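Local structure of myosin regulatory light chain (Placopecten magellanicus, 3PN7) at residues Q19-M22 with Q23-E27; F74-F77 with L78-S82. The protein probably acts as the calcium-dependent regulatory subunit of molluscan muscle myosin, an EF-hand light chain that carries a bound magnesium ion in this structure. All blocks are in the same frame, centred on the assembly; numbering follows the deposited sequence.

Contact 1: residues Q19-M22 with Q23-E27; sequences QKLM and QEMKE
The carbonyl oxygen of Q19 takes the amide of Q23, with Q23 N 2.8 Å from Q19 O, at the start of helix 19-32. Three more i to i+4 bonds follow, E24 N to K20 O, M25 N to L21 O and K26 N to M22 O. Together they fix the spacing of the side chains.

On the outer surface Q23 keeps CG beside its own backbone N (chi1 -62°) and then runs extended, so the chain passes back over the Q19 carbonyl and its NE2 ends 3.9 Å from Q19 CB. That is a van der Waals contact.

On the buried side, L21 swings its isobutyl group away from its backbone N (chi1 -178°), and CD1 meets the carboxylate of E24 at 3.7 Å from OE2; the two side chains cross at a slant. The polar partners of that carboxylate lie outside this helix, on the chain of another protein: a basic side chain there forms a salt bridge with OE1, and an aromatic side chain a hydrogen bond with OE2. The same chain also places an aromatic side chain on M25. M25 bends at chi3 and turns its methyl back along the helix, where CE lies 4.2 Å from M22 SD and 4.4 Å from L21 CG, so the methyl lies against M22 and, more loosely, L21, three and four residues back. The same side chain also packs on L78, F81, S82 and L85 of helix 74-85.

One face of the helix thus meets the partner protein and helix 74-85, while Q19, K20 and Q23 line the exposed surface: the amphipathic first helix of an EF-hand, whose loop binds magnesium.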
ATOM      1  N   GLN B  19      -7.346  -4.186 -23.582  1.00 53.48           N
ATOM      2  CA  GLN B  19      -7.845  -3.703 -24.861  1.00 57.90           C
ATOM      3  C   GLN B  19      -7.498  -2.273 -25.264  1.00 53.61           C
ATOM      4  O   GLN B  19      -7.213  -2.019 -26.424  1.00 53.39           O
ATOM      5  CB  GLN B  19      -9.351  -3.954 -25.014  1.00 60.01           C
ATOM      6  CG  GLN B  19      -9.688  -5.316 -25.621  1.00 61.05           C
ATOM      7  CD  GLN B  19      -8.754  -5.698 -26.770  1.00 63.69           C
ATOM      8  OE1 GLN B  19      -8.900  -5.209 -27.898  1.00 61.47           O
ATOM      9  NE2 GLN B  19      -7.788  -6.577 -26.485  1.00 64.68           N
ATOM     10  N   LYS B  20      -7.519  -1.335 -24.325  1.00 51.45           N
ATOM     11  CA  LYS B  20      -7.174   0.041 -24.677  1.00 54.12           C
ATOM     12  C   LYS B  20      -5.710   0.164 -25.086  1.00 51.00           C
ATOM     13  O   LYS B  20      -5.354   1.015 -25.892  1.00 52.66           O
ATOM     14  CB  LYS B  20      -7.476   1.003 -23.531  1.00 53.97           C
ATOM     15  CG  LYS B  20      -6.850   0.603 -22.206  1.00 63.71           C
ATOM     16  CD  LYS B  20      -6.944   1.748 -21.210  1.00 74.28           C
ATOM     17  CE  LYS B  20      -8.202   2.590 -21.462  1.00 81.97           C
ATOM     18  NZ  LYS B  20      -9.475   1.790 -21.438  1.00 75.80           N
ATOM     19  N   LEU B  21      -4.861  -0.680 -24.510  1.00 54.58           N
ATOM     20  CA  LEU B  21      -3.453  -0.686 -24.870  1.00 52.04           C
ATOM     21  C   LEU B  21      -3.268  -1.308 -26.258  1.00 49.54           C
ATOM     22  O   LEU B  21      -2.476  -0.823 -27.062  1.00 46.22           O
ATOM     23  CB  LEU B  21      -2.620  -1.413 -23.810  1.00 47.57           C
ATOM     24  CG  LEU B  21      -1.111  -1.447 -24.067  1.00 46.63           C
ATOM     25  CD1 LEU B  21      -0.551  -0.036 -24.097  1.00 47.01           C
ATOM     26  CD2 LEU B  21      -0.395  -2.290 -23.015  1.00 47.78           C
ATOM     27  N   MET B  22      -4.003  -2.378 -26.544  1.00 51.66           N
ATOM     28  CA  MET B  22      -4.026  -2.919 -27.901  1.00 52.38           C
ATOM     29  C   MET B  22      -4.496  -1.844 -28.880  1.00 48.20           C
ATOM     30  O   MET B  22      -3.964  -1.726 -29.982  1.00 45.19           O
ATOM     31  CB  MET B  22      -4.951  -4.131 -27.998  1.00 49.88           C
ATOM     32  CG  MET B  22      -4.327  -5.343 -28.670  1.00 60.46           C
ATOM     33  SD  MET B  22      -3.325  -6.294 -27.511  1.00 70.08           S
ATOM     34  CE  MET B  22      -3.729  -7.977 -27.983  1.00 64.78           C
ATOM     35  N   GLN B  23      -5.483  -1.053 -28.463  1.00 42.52           N
ATOM     36  CA  GLN B  23      -6.085  -0.045 -29.339  1.00 54.00           C
ATOM     37  C   GLN B  23      -5.137   1.136 -29.550  1.00 53.26           C
ATOM     38  O   GLN B  23      -5.112   1.765 -30.615  1.00 43.51           O
ATOM     39  CB  GLN B  23      -7.428   0.441 -28.770  1.00 49.61           C
ATOM     40  CG  GLN B  23      -8.492  -0.663 -28.648  1.00 59.75           C
ATOM     41  CD  GLN B  23      -9.778  -0.195 -27.940  1.00 70.04           C
ATOM     42  OE1 GLN B  23     -10.068   1.005 -27.873  1.00 69.97           O
ATOM     43  NE2 GLN B  23     -10.545  -1.149 -27.408  1.00 61.94           N
ATOM     44  N   GLU B  24      -4.373   1.439 -28.511  1.00 48.88           N
ATOM     45  CA  GLU B  24      -3.327   2.437 -28.600  1.00 49.11           C
ATOM     46  C   GLU B  24      -2.252   1.967 -29.593  1.00 42.43           C
ATOM     47  O   GLU B  24      -1.844   2.712 -30.480  1.00 38.25           O
ATOM     48  CB  GLU B  24      -2.725   2.633 -27.219  1.00 50.60           C
ATOM     49  CG  GLU B  24      -1.770   3.796 -27.083  1.00 54.88           C
ATOM     50  CD  GLU B  24      -1.183   3.843 -25.687  1.00 57.67           C
ATOM     51  OE1 GLU B  24      -1.858   4.379 -24.777  1.00 62.17           O
ATOM     52  OE2 GLU B  24      -0.067   3.307 -25.490  1.00 54.61           O
ATOM     53  N   MET B  25      -1.811   0.721 -29.451  1.00 41.87           N
ATOM     54  CA  MET B  25      -0.768   0.203 -30.319  1.00 38.98           C
ATOM     55  C   MET B  25      -1.211   0.227 -31.776  1.00 37.47           C
ATOM     56  O   MET B  25      -0.468   0.669 -32.641  1.00 36.61           O
ATOM     57  CB  MET B  25      -0.324  -1.200 -29.896  1.00 36.74           C
ATOM     58  CG  MET B  25       0.601  -1.218 -28.687  1.00 39.28           C
ATOM     59  SD  MET B  25       1.361  -2.830 -28.359  1.00 39.00           S
ATOM     60  CE  MET B  25      -0.000  -3.726 -27.615  1.00 45.86           C
ATOM     61  N   LYS B  26      -2.429  -0.225 -32.039  1.00 40.42           N
ATOM     62  CA  LYS B  26      -2.950  -0.240 -33.399  1.00 42.83           C
ATOM     63  C   LYS B  26      -3.007   1.169 -33.994  1.00 41.55           C
ATOM     64  O   LYS B  26      -2.736   1.360 -35.189  1.00 39.43           O
ATOM     65  CB  LYS B  26      -4.325  -0.933 -33.459  1.00 43.25           C
ATOM     66  CG  LYS B  26      -4.973  -0.937 -34.853  1.00 47.56           C
ATOM     67  CD  LYS B  26      -4.043  -1.557 -35.920  1.00 47.40           C
ATOM     68  CE  LYS B  26      -4.702  -1.597 -37.309  1.00 48.54           C
ATOM     69  NZ  LYS B  26      -5.927  -2.466 -37.379  1.00 53.50           N
ATOM     70  N   GLU B  27      -3.355   2.145 -33.163  1.00 39.98           N
ATOM     71  CA  GLU B  27      -3.451   3.532 -33.600  1.00 41.18           C
ATOM     72  C   GLU B  27      -2.076   4.118 -33.889  1.00 39.05           C
ATOM     73  O   GLU B  27      -1.905   4.867 -34.844  1.00 37.79           O
ATOM     74  CB  GLU B  27      -4.187   4.382 -32.562  1.00 47.08           C
ATOM     75  CG  GLU B  27      -5.497   4.968 -33.064  1.00 58.33           C
ATOM     76  CD  GLU B  27      -5.860   6.273 -32.377  1.00 68.04           C
ATOM     77  OE1 GLU B  27      -5.701   7.343 -33.005  1.00 53.86           O
ATOM     78  OE2 GLU B  27      -6.306   6.228 -31.213  1.00 59.55           O
TER

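Contact 2: residues F74-F77 with L78-S82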
ATOM      1  N   PHE B  74       1.289  -5.229 -38.560  1.00 34.41           N
ATOM      2  CA  PHE B  74       0.799  -4.915 -37.223  1.00 37.50           C
ATOM      3  C   PHE B  74       1.065  -6.050 -36.221  1.00 37.68           C
ATOM      4  O   PHE B  74       1.387  -5.781 -35.068  1.00 36.56           O
ATOM      5  CB  PHE B  74      -0.683  -4.530 -37.177  1.00 36.95           C
ATOM      6  CG  PHE B  74      -1.193  -4.294 -35.763  1.00 38.25           C
ATOM      7  CD1 PHE B  74      -0.711  -3.237 -35.007  1.00 34.46           C
ATOM      8  CD2 PHE B  74      -2.121  -5.148 -35.182  1.00 34.54           C
ATOM      9  CE1 PHE B  74      -1.161  -3.025 -33.711  1.00 36.57           C
ATOM     10  CE2 PHE B  74      -2.568  -4.939 -33.886  1.00 34.87           C
ATOM     11  CZ  PHE B  74      -2.091  -3.878 -33.154  1.00 35.19           C
ATOM     12  N   THR B  75       0.926  -7.309 -36.634  1.00 36.69           N
ATOM     13  CA  THR B  75       1.193  -8.393 -35.690  1.00 38.72           C
ATOM     14  C   THR B  75       2.684  -8.462 -35.338  1.00 37.68           C
ATOM     15  O   THR B  75       3.049  -8.718 -34.194  1.00 42.81           O
ATOM     16  CB  THR B  75       0.615  -9.778 -36.124  1.00 42.92           C
ATOM     17  OG1 THR B  75       1.675 -10.726 -36.310  1.00 43.27           O
ATOM     18  CG2 THR B  75      -0.194  -9.663 -37.388  1.00 45.40           C
ATOM     19  N   MET B  76       3.543  -8.200 -36.306  1.00 35.31           N
ATOM     20  CA  MET B  76       4.953  -8.039 -36.002  1.00 34.92           C
ATOM     21  C   MET B  76       5.195  -6.822 -35.076  1.00 36.82           C
ATOM     22  O   MET B  76       6.117  -6.819 -34.262  1.00 37.84           O
ATOM     23  CB  MET B  76       5.736  -7.900 -37.299  1.00 33.82           C
ATOM     24  CG  MET B  76       7.227  -7.877 -37.125  1.00 38.04           C
ATOM     25  SD  MET B  76       7.880  -9.428 -36.469  1.00 52.10           S
ATOM     26  CE  MET B  76       7.179 -10.632 -37.595  1.00 41.48           C
ATOM     27  N   PHE B  77       4.366  -5.791 -35.200  1.00 31.49           N
ATOM     28  CA  PHE B  77       4.513  -4.581 -34.394  1.00 33.65           C
ATOM     29  C   PHE B  77       4.144  -4.916 -32.957  1.00 32.61           C
ATOM     30  O   PHE B  77       4.836  -4.531 -32.013  1.00 30.18           O
ATOM     31  CB  PHE B  77       3.584  -3.510 -34.954  1.00 35.49           C
ATOM     32  CG  PHE B  77       3.659  -2.177 -34.263  1.00 30.74           C
ATOM     33  CD1 PHE B  77       4.566  -1.218 -34.677  1.00 30.64           C
ATOM     34  CD2 PHE B  77       2.765  -1.853 -33.263  1.00 28.86           C
ATOM     35  CE1 PHE B  77       4.610   0.032 -34.081  1.00 25.87           C
ATOM     36  CE2 PHE B  77       2.805  -0.608 -32.661  1.00 30.93           C
ATOM     37  CZ  PHE B  77       3.729   0.334 -33.070  1.00 29.47           C
ATOM     38  N   LEU B  78       3.057  -5.666 -32.813  1.00 34.71           N
ATOM     39  CA  LEU B  78       2.612  -6.158 -31.521  1.00 38.15           C
ATOM     40  C   LEU B  78       3.719  -6.949 -30.874  1.00 34.77           C
ATOM     41  O   LEU B  78       4.000  -6.810 -29.687  1.00 35.69           O
ATOM     42  CB  LEU B  78       1.419  -7.085 -31.692  1.00 39.73           C
ATOM     43  CG  LEU B  78       0.015  -6.502 -31.708  1.00 41.68           C
ATOM     44  CD1 LEU B  78      -0.939  -7.680 -31.560  1.00 43.22           C
ATOM     45  CD2 LEU B  78      -0.166  -5.515 -30.568  1.00 36.42           C
ATOM     46  N   SER B  79       4.333  -7.797 -31.679  1.00 33.64           N
ATOM     47  CA  SER B  79       5.396  -8.669 -31.238  1.00 31.83           C
ATOM     48  C   SER B  79       6.597  -7.869 -30.706  1.00 35.83           C
ATOM     49  O   SER B  79       7.284  -8.288 -29.763  1.00 31.62           O
ATOM     50  CB  SER B  79       5.780  -9.562 -32.413  1.00 35.72           C
ATOM     51  OG  SER B  79       7.154  -9.857 -32.415  1.00 48.28           O
ATOM     52  N   ILE B  80       6.844  -6.704 -31.297  1.00 30.24           N
ATOM     53  CA  ILE B  80       7.953  -5.861 -30.852  1.00 31.34           C
ATOM     54  C   ILE B  80       7.646  -5.034 -29.582  1.00 30.50           C
ATOM     55  O   ILE B  80       8.549  -4.720 -28.797  1.00 28.36           O
ATOM     56  CB  ILE B  80       8.379  -4.929 -31.979  1.00 34.83           C
ATOM     57  CG1 ILE B  80       9.084  -5.728 -33.069  1.00 37.87           C
ATOM     58  CG2 ILE B  80       9.258  -3.823 -31.463  1.00 32.30           C
ATOM     59  CD1 ILE B  80       9.125  -4.982 -34.373  1.00 45.88           C
ATOM     60  N   PHE B  81       6.381  -4.683 -29.378  1.00 28.14           N
ATOM     61  CA  PHE B  81       6.032  -3.787 -28.275  1.00 31.23           C
ATOM     62  C   PHE B  81       5.379  -4.462 -27.075  1.00 27.82           C
ATOM     63  O   PHE B  81       5.469  -3.944 -25.974  1.00 27.40           O
ATOM     64  CB  PHE B  81       5.122  -2.643 -28.746  1.00 26.91           C
ATOM     65  CG  PHE B  81       5.855  -1.502 -29.364  1.00 26.91           C
ATOM     66  CD1 PHE B  81       6.310  -0.454 -28.582  1.00 27.67           C
ATOM     67  CD2 PHE B  81       6.081  -1.467 -30.740  1.00 29.26           C
ATOM     68  CE1 PHE B  81       6.993   0.619 -29.157  1.00 27.44           C
ATOM     69  CE2 PHE B  81       6.771  -0.408 -31.330  1.00 22.23           C
ATOM     70  CZ  PHE B  81       7.222   0.642 -30.531  1.00 26.97           C
ATOM     71  N   SER B  82       4.724  -5.598 -27.295  1.00 25.16           N
ATOM     72  CA  SER B  82       3.827  -6.181 -26.298  1.00 32.35           C
ATOM     73  C   SER B  82       4.468  -6.459 -24.941  1.00 33.19           C
ATOM     74  O   SER B  82       3.896  -6.116 -23.924  1.00 32.90           O
ATOM     75  CB  SER B  82       3.166  -7.447 -26.828  1.00 30.17           C
ATOM     76  OG  SER B  82       2.227  -7.126 -27.833  1.00 41.24           O
TER
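F74 opens helix 74-85 by accepting the amide of L78, with L78 N 2.8 Å from F74 O. Its CG stands anti to the backbone N (chi1 176°), which turns a face of the ring to L78. The isobutyl group lies over that face: L78 CG sits 4.0 Å from the ring centroid in a CH-pi contact, 27° off the normal, and CD2 comes to 3.6 Å from F74 CZ. The same ring makes a cation-pi contact with K26.

T75 contributes its carbonyl, which receives S79 N. M76 accepts I80 N, and its side chain packs on A68 and P69 in the preceding loop; CG just touches I80 CD1, 4.4 Å away.

F77, buried, carries the main aromatic contact. F81 lays CD2 over the F77 ring, 3.7 Å above its plane and over its centre, while CE2 approaches F77 CE1 to 3.5 Å. The planes meet at 35° with centroids 4.7 Å apart, an oblique pairing. F77 O receives the amide of F81 and, weakly, that of I80, and it also lies in the plane of the F81 ring at its edge.

Further on, L78 O is gripped twice by S82, through N and through the hydroxyl; S82 OG lies 2.6 Å from L78 O, coming from above the carbonyl plane. This is the last helix of a four-helix EF-hand pair: F77 packs edge-to-face with F29 inside it, and F81 meets two aromatic side chains of another protein's chain, as in light chains that grip a target segment in a hydrophobic cleft.

Contact 1 comes first along the chain, on helix 19-32, and contact 2 follows on helix 74-85; their centres are 11 Å apart, on the same side of the chain's centre. The two helices pack against each other. K26 CA comes 3.3 Å from F74 CE1. M25 O lies 3.5 Å from F77 CE2, so residues 25 and 26 fit against the apolar surface formed by F74, F77, L78 and F81. They are the first and last helices of the EF-hand pair that holds the magnesium ion; the side chains of K26 and F74 are about 12 and 11 Å from it. Both helices also meet the chain of another protein, so they join this half of the light chain to that partner.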